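Local coordinates for amidase (Bacillus anthracis, PDB 5EWQ), which probably hydrolyses carboxylic acid amides to the acids and ammonia, at residues E258-A263 with S459-Y464; L360-Y365 with E422-T427. All blocks are in the same frame, centred on the assembly; numbering follows the deposited sequence.

How the contacts relate
Contact 1 is the more deeply buried of the two: all three of its touching residues are buried. Contact 2 lies farther from the centre of the chain, and Gln361 at its edge is exposed. Contact 1 sets a loop against the end of helix 457-462, whereas contact 2 pairs two long helices. Both are van der Waals packing. In contact 1 the polar atom touched is a backbone carbonyl oxygen; in contact 2 side-chain oxygens of Gln361 and Thr362 meet valine methyls. Along the chain, contact 2 is nested between the segments of contact 1. The two adjoin through Thr259, whose CG2 packs 3.7 Å from Val425 CG1. Their centres are about 13 Å apart.

Contact 1 (E258-A263 with S459-Y464); sequences ETLDTA and SAVAGY
Leu260 meets the last turn of helix 457-462 with one methyl. Its CD2 lies 3.7 Å from Val461 CA and 3.8 Å from Ala460 O, so it rests on the helix backbone. The same methyl is 4.0 Å from Val461 CG2. The first torsion explains this reach: CG is anti to the carbonyl carbon and beside the backbone N (chi1 -53°). CD1 then extends away from CA, and CD2 is the branch that touches the helix. The CB of Val461 points away from the loop, but CG2, set beside the backbone N, still borders the leucine. The contact is apolar apart from the carbonyl oxygen of Ala460.

This packed part is small and buried. Arg242 ties the two sides together: its NH2 hydrogen-bonds to Leu260 O, and Ala460 packs on its side chain. The loop is different at its start, where the Glu258 side chain is exposed. Asp261 is partly exposed, and its carboxylate is held by Leu256 N and Ala257 N of its own loop and by Thr225 OG1. Beyond the helix, Gly463 leaves helical geometry with positive phi (87°). The arrangement joins the loop before strand 263-267 to the helix before strand 466-473. These two strands lie on either side of strand 239-242, which carries Arg242, in the large mixed sheet, flanked by helices, of the amidase signature fold.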
loop_
_atom_site.group_PDB
_atom_site.type_symbol
_atom_site.label_atom_id
_atom_site.label_comp_id
_atom_site.label_asym_id
_atom_site.label_seq_id
_atom_site.Cartn_x
_atom_site.Cartn_y
_atom_site.Cartn_z
ATOM N N GLU A 258 11.419 7.773 -9.371
ATOM C CA GLU A 258 10.255 8.503 -9.873
ATOM C C GLU A 258 9.750 7.973 -11.214
ATOM O O GLU A 258 8.639 8.293 -11.637
ATOM C CB GLU A 258 10.583 9.993 -9.989
ATOM C CG GLU A 258 10.899 10.651 -8.656
ATOM C CD GLU A 258 11.254 12.118 -8.795
ATOM O OE1 GLU A 258 11.537 12.762 -7.762
ATOM O OE2 GLU A 258 11.251 12.628 -9.936
ATOM N N THR A 259 10.571 7.165 -11.877
ATOM C CA THR A 259 10.158 6.480 -13.093
ATOM C C THR A 259 9.031 5.493 -12.791
ATOM O O THR A 259 8.085 5.356 -13.568
ATOM C CB THR A 259 11.336 5.726 -13.745
ATOM O OG1 THR A 259 12.379 6.653 -14.071
ATOM C CG2 THR A 259 10.886 5.012 -15.011
ATOM N N LEU A 260 9.132 4.822 -11.647
ATOM C CA LEU A 260 8.198 3.759 -11.296
ATOM C C LEU A 260 7.336 4.085 -10.078
ATOM O O LEU A 260 6.306 3.447 -9.857
ATOM C CB LEU A 260 8.963 2.457 -11.045
ATOM C CG LEU A 260 9.910 2.006 -12.158
ATOM C CD1 LEU A 260 10.668 0.754 -11.746
ATOM C CD2 LEU A 260 9.147 1.775 -13.450
ATOM N N ASP A 261 7.760 5.072 -9.292
ATOM C CA ASP A 261 7.071 5.425 -8.052
ATOM C C ASP A 261 5.597 5.761 -8.264
ATOM O O ASP A 261 5.234 6.456 -9.214
ATOM C CB ASP A 261 7.765 6.608 -7.369
ATOM C CG ASP A 261 9.090 6.226 -6.741
ATOM O OD1 ASP A 261 9.302 5.023 -6.477
ATOM O OD2 ASP A 261 9.918 7.129 -6.504
ATOM N N THR A 262 4.755 5.255 -7.368
ATOM C CA THR A 262 3.326 5.539 -7.399
ATOM C C THR A 262 2.690 5.236 -6.045
ATOM O O THR A 262 3.224 4.451 -5.261
ATOM C CB THR A 262 2.608 4.728 -8.496
ATOM O OG1 THR A 262 1.239 5.141 -8.580
ATOM C CG2 THR A 262 2.668 3.238 -8.191
ATOM N N ALA A 263 1.553 5.866 -5.769
ATOM C CA ALA A 263 0.853 5.664 -4.506
ATOM C C ALA A 263 -0.546 5.106 -4.747
ATOM O O ALA A 263 -1.326 5.677 -5.507
ATOM C CB ALA A 263 0.779 6.965 -3.725
ATOM N N SER A 459 4.165 -4.813 -15.790
ATOM C CA SER A 459 3.042 -3.908 -15.567
ATOM C C SER A 459 3.456 -2.640 -14.823
ATOM O O SER A 459 2.826 -1.592 -14.970
ATOM C CB SER A 459 1.928 -4.625 -14.799
ATOM O OG SER A 459 2.402 -5.138 -13.566
ATOM N N ALA A 460 4.514 -2.739 -14.025
ATOM C CA ALA A 460 5.002 -1.595 -13.261
ATOM C C ALA A 460 5.743 -0.610 -14.162
ATOM O O ALA A 460 5.547 0.602 -14.063
ATOM C CB ALA A 460 5.906 -2.060 -12.129
ATOM N N VAL A 461 6.589 -1.138 -15.038
ATOM C CA VAL A 461 7.362 -0.310 -15.958
ATOM C C VAL A 461 6.462 0.319 -17.019
ATOM O O VAL A 461 6.599 1.498 -17.348
ATOM C CB VAL A 461 8.475 -1.127 -16.648
ATOM C CG1 VAL A 461 9.165 -0.302 -17.722
ATOM C CG2 VAL A 461 9.482 -1.617 -15.619
ATOM N N ALA A 462 5.532 -0.474 -17.542
ATOM C CA ALA A 462 4.623 -0.009 -18.582
ATOM C C ALA A 462 3.607 0.993 -18.038
ATOM O O ALA A 462 2.986 1.735 -18.799
ATOM C CB ALA A 462 3.913 -1.189 -19.224
ATOM N N GLY A 463 3.440 1.010 -16.720
ATOM C CA GLY A 463 2.542 1.954 -16.078
ATOM C C GLY A 463 1.109 1.466 -15.999
ATOM O O GLY A 463 0.204 2.226 -15.655
ATOM N N TYR A 464 0.901 0.194 -16.320
ATOM C CA TYR A 464 -0.429 -0.402 -16.276
ATOM C C TYR A 464 -0.865 -0.663 -14.837
ATOM O O TYR A 464 -0.041 -1.004 -13.988
ATOM C CB TYR A 464 -0.459 -1.700 -17.088
ATOM C CG TYR A 464 -0.570 -1.479 -18.580
ATOM C CD1 TYR A 464 0.439 -0.840 -19.285
ATOM C CD2 TYR A 464 -1.684 -1.915 -19.283
ATOM C CE1 TYR A 464 0.341 -0.636 -20.648
ATOM C CE2 TYR A 464 -1.793 -1.718 -20.646
ATOM C CZ TYR A 464 -0.776 -1.078 -21.323
ATOM O OH TYR A 464 -0.880 -0.878 -22.679
#

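Contact 2 (L360-Y365 with E422-T427); sequences LQTLEY and EKVVQT
Thr362 touches two valines of segment 422-427 with its two branches. Its CG2 is 4.0 Å from Val425 CG2, and its OG1 is 4.1 Å from Val424 CG1. The torsion divides them: CG2 is anti to the backbone N, while OG1 is anti to the carbonyl carbon (chi1 -54°). The Thr362 and Val425 side chains cross at about a right angle. Val424 directs its CB toward the other helix and splits its methyls, CG1 to Thr362 and CG2 to Gln361. Gln361 is extended beyond CG, which carries OE1 to 4.1 Å from Val424 CG2, where Gln361 is exposed. All these approaches are van der Waals contacts.

Within its own helix, Thr427 OG1 donates to Val424 O over 2.9 Å, with the donor tilted 33° from the carbonyl plane.

The axes of the two short segments run obliquely antiparallel, 144° between their directions, and approach to 9.8 Å. Asp358 bonds to Thr362 N and touches Val424. Farther along, Tyr365 meets the ring of Phe421. The pair thus joins the start of helix 360-377 to helix 418-437, with the loop before strand 263-267 packed alongside.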
loop_
_atom_site.group_PDB
_atom_site.type_symbol
_atom_site.label_atom_id
_atom_site.label_comp_id
_atom_site.label_asym_id
_atom_site.label_seq_id
_atom_site.Cartn_x
_atom_site.Cartn_y
_atom_site.Cartn_z
ATOM N N LEU A 360 16.691 -2.938 -11.968
ATOM C CA LEU A 360 17.737 -2.624 -10.999
ATOM C C LEU A 360 18.547 -1.385 -11.373
ATOM O O LEU A 360 18.745 -0.496 -10.544
ATOM C CB LEU A 360 18.675 -3.822 -10.832
ATOM C CG LEU A 360 18.022 -5.120 -10.354
ATOM C CD1 LEU A 360 19.073 -6.192 -10.103
ATOM C CD2 LEU A 360 17.185 -4.878 -9.105
ATOM N N GLN A 361 19.022 -1.334 -12.614
ATOM C CA GLN A 361 19.826 -0.207 -13.081
ATOM C C GLN A 361 19.022 1.088 -13.068
ATOM O O GLN A 361 19.569 2.169 -12.849
ATOM C CB GLN A 361 20.369 -0.475 -14.486
ATOM C CG GLN A 361 21.397 -1.591 -14.555
ATOM C CD GLN A 361 21.960 -1.777 -15.952
ATOM O OE1 GLN A 361 21.492 -1.160 -16.909
ATOM N NE2 GLN A 361 22.971 -2.629 -16.073
ATOM N N THR A 362 17.719 0.968 -13.306
ATOM C CA THR A 362 16.815 2.109 -13.244
ATOM C C THR A 362 16.772 2.666 -11.824
ATOM O O THR A 362 16.642 3.872 -11.618
ATOM C CB THR A 362 15.391 1.723 -13.697
ATOM O OG1 THR A 362 15.447 1.117 -14.995
ATOM C CG2 THR A 362 14.488 2.947 -13.751
ATOM N N LEU A 363 16.895 1.772 -10.848
ATOM C CA LEU A 363 16.872 2.148 -9.439
ATOM C C LEU A 363 18.224 2.673 -8.963
ATOM O O LEU A 363 18.290 3.653 -8.223
ATOM C CB LEU A 363 16.453 0.953 -8.580
ATOM C CG LEU A 363 15.001 0.485 -8.697
ATOM C CD1 LEU A 363 14.870 -0.959 -8.250
ATOM C CD2 LEU A 363 14.100 1.374 -7.868
ATOM N N GLU A 364 19.297 2.013 -9.392
ATOM C CA GLU A 364 20.645 2.338 -8.935
ATOM C C GLU A 364 21.043 3.776 -9.253
ATOM O O GLU A 364 21.674 4.448 -8.436
ATOM C CB GLU A 364 21.659 1.369 -9.550
ATOM C CG GLU A 364 23.107 1.675 -9.196
ATOM C CD GLU A 364 24.070 0.628 -9.722
ATOM O OE1 GLU A 364 25.189 1.000 -10.132
ATOM O OE2 GLU A 364 23.709 -0.569 -9.720
ATOM N N TYR A 365 20.669 4.248 -10.436
ATOM C CA TYR A 365 21.007 5.604 -10.847
ATOM C C TYR A 365 20.056 6.638 -10.255
ATOM O O TYR A 365 20.486 7.678 -9.754
ATOM C CB TYR A 365 21.002 5.718 -12.374
ATOM C CG TYR A 365 21.107 7.142 -12.877
ATOM C CD1 TYR A 365 22.342 7.766 -12.999
ATOM C CD2 TYR A 365 19.971 7.863 -13.227
ATOM C CE1 TYR A 365 22.441 9.068 -13.455
ATOM C CE2 TYR A 365 20.062 9.163 -13.682
ATOM C CZ TYR A 365 21.299 9.760 -13.795
ATOM O OH TYR A 365 21.390 11.056 -14.248
ATOM N N GLU A 422 18.385 7.065 -19.287
ATOM C CA GLU A 422 17.203 7.429 -20.063
ATOM C C GLU A 422 17.006 6.522 -21.275
ATOM O O GLU A 422 15.895 6.401 -21.792
ATOM C CB GLU A 422 17.290 8.888 -20.512
ATOM C CG GLU A 422 17.205 9.892 -19.373
ATOM C CD GLU A 422 17.184 11.329 -19.860
ATOM O OE1 GLU A 422 17.455 11.558 -21.057
ATOM O OE2 GLU A 422 16.891 12.229 -19.045
ATOM N N LYS A 423 18.083 5.887 -21.723
ATOM C CA LYS A 423 18.011 4.956 -22.842
ATOM C C LYS A 423 17.432 3.616 -22.396
ATOM O O LYS A 423 16.649 2.995 -23.116
ATOM C CB LYS A 423 19.394 4.752 -23.464
ATOM N N VAL A 424 17.827 3.177 -21.205
ATOM C CA VAL A 424 17.335 1.926 -20.641
ATOM C C VAL A 424 15.848 2.029 -20.306
ATOM O O VAL A 424 15.073 1.115 -20.594
ATOM C CB VAL A 424 18.131 1.529 -19.379
ATOM C CG1 VAL A 424 17.360 0.525 -18.542
ATOM C CG2 VAL A 424 19.493 0.973 -19.765
ATOM N N VAL A 425 15.458 3.149 -19.706
ATOM C CA VAL A 425 14.060 3.404 -19.376
ATOM C C VAL A 425 13.194 3.409 -20.633
ATOM O O VAL A 425 12.083 2.876 -20.637
ATOM C CB VAL A 425 13.895 4.746 -18.633
ATOM C CG1 VAL A 425 12.425 5.044 -18.381
ATOM C CG2 VAL A 425 14.671 4.726 -17.326
ATOM N N GLN A 426 13.716 4.005 -21.700
ATOM C CA GLN A 426 13.010 4.072 -22.976
ATOM C C GLN A 426 12.731 2.684 -23.547
ATOM O O GLN A 426 11.594 2.366 -23.896
ATOM C CB GLN A 426 13.814 4.896 -23.985
ATOM C CG GLN A 426 13.270 4.859 -25.408
ATOM C CD GLN A 426 11.975 5.633 -25.568
ATOM O OE1 GLN A 426 11.562 6.370 -24.672
ATOM N NE2 GLN A 426 11.328 5.471 -26.716
ATOM N N THR A 427 13.773 1.864 -23.637
ATOM C CA THR A 427 13.650 0.522 -24.197
ATOM C C THR A 427 12.792 -0.383 -23.318
ATOM O O THR A 427 12.089 -1.259 -23.820
ATOM C CB THR A 427 15.029 -0.136 -24.392
ATOM O OG1 THR A 427 15.706 -0.219 -23.131
ATOM C CG2 THR A 427 15.875 0.675 -25.362
#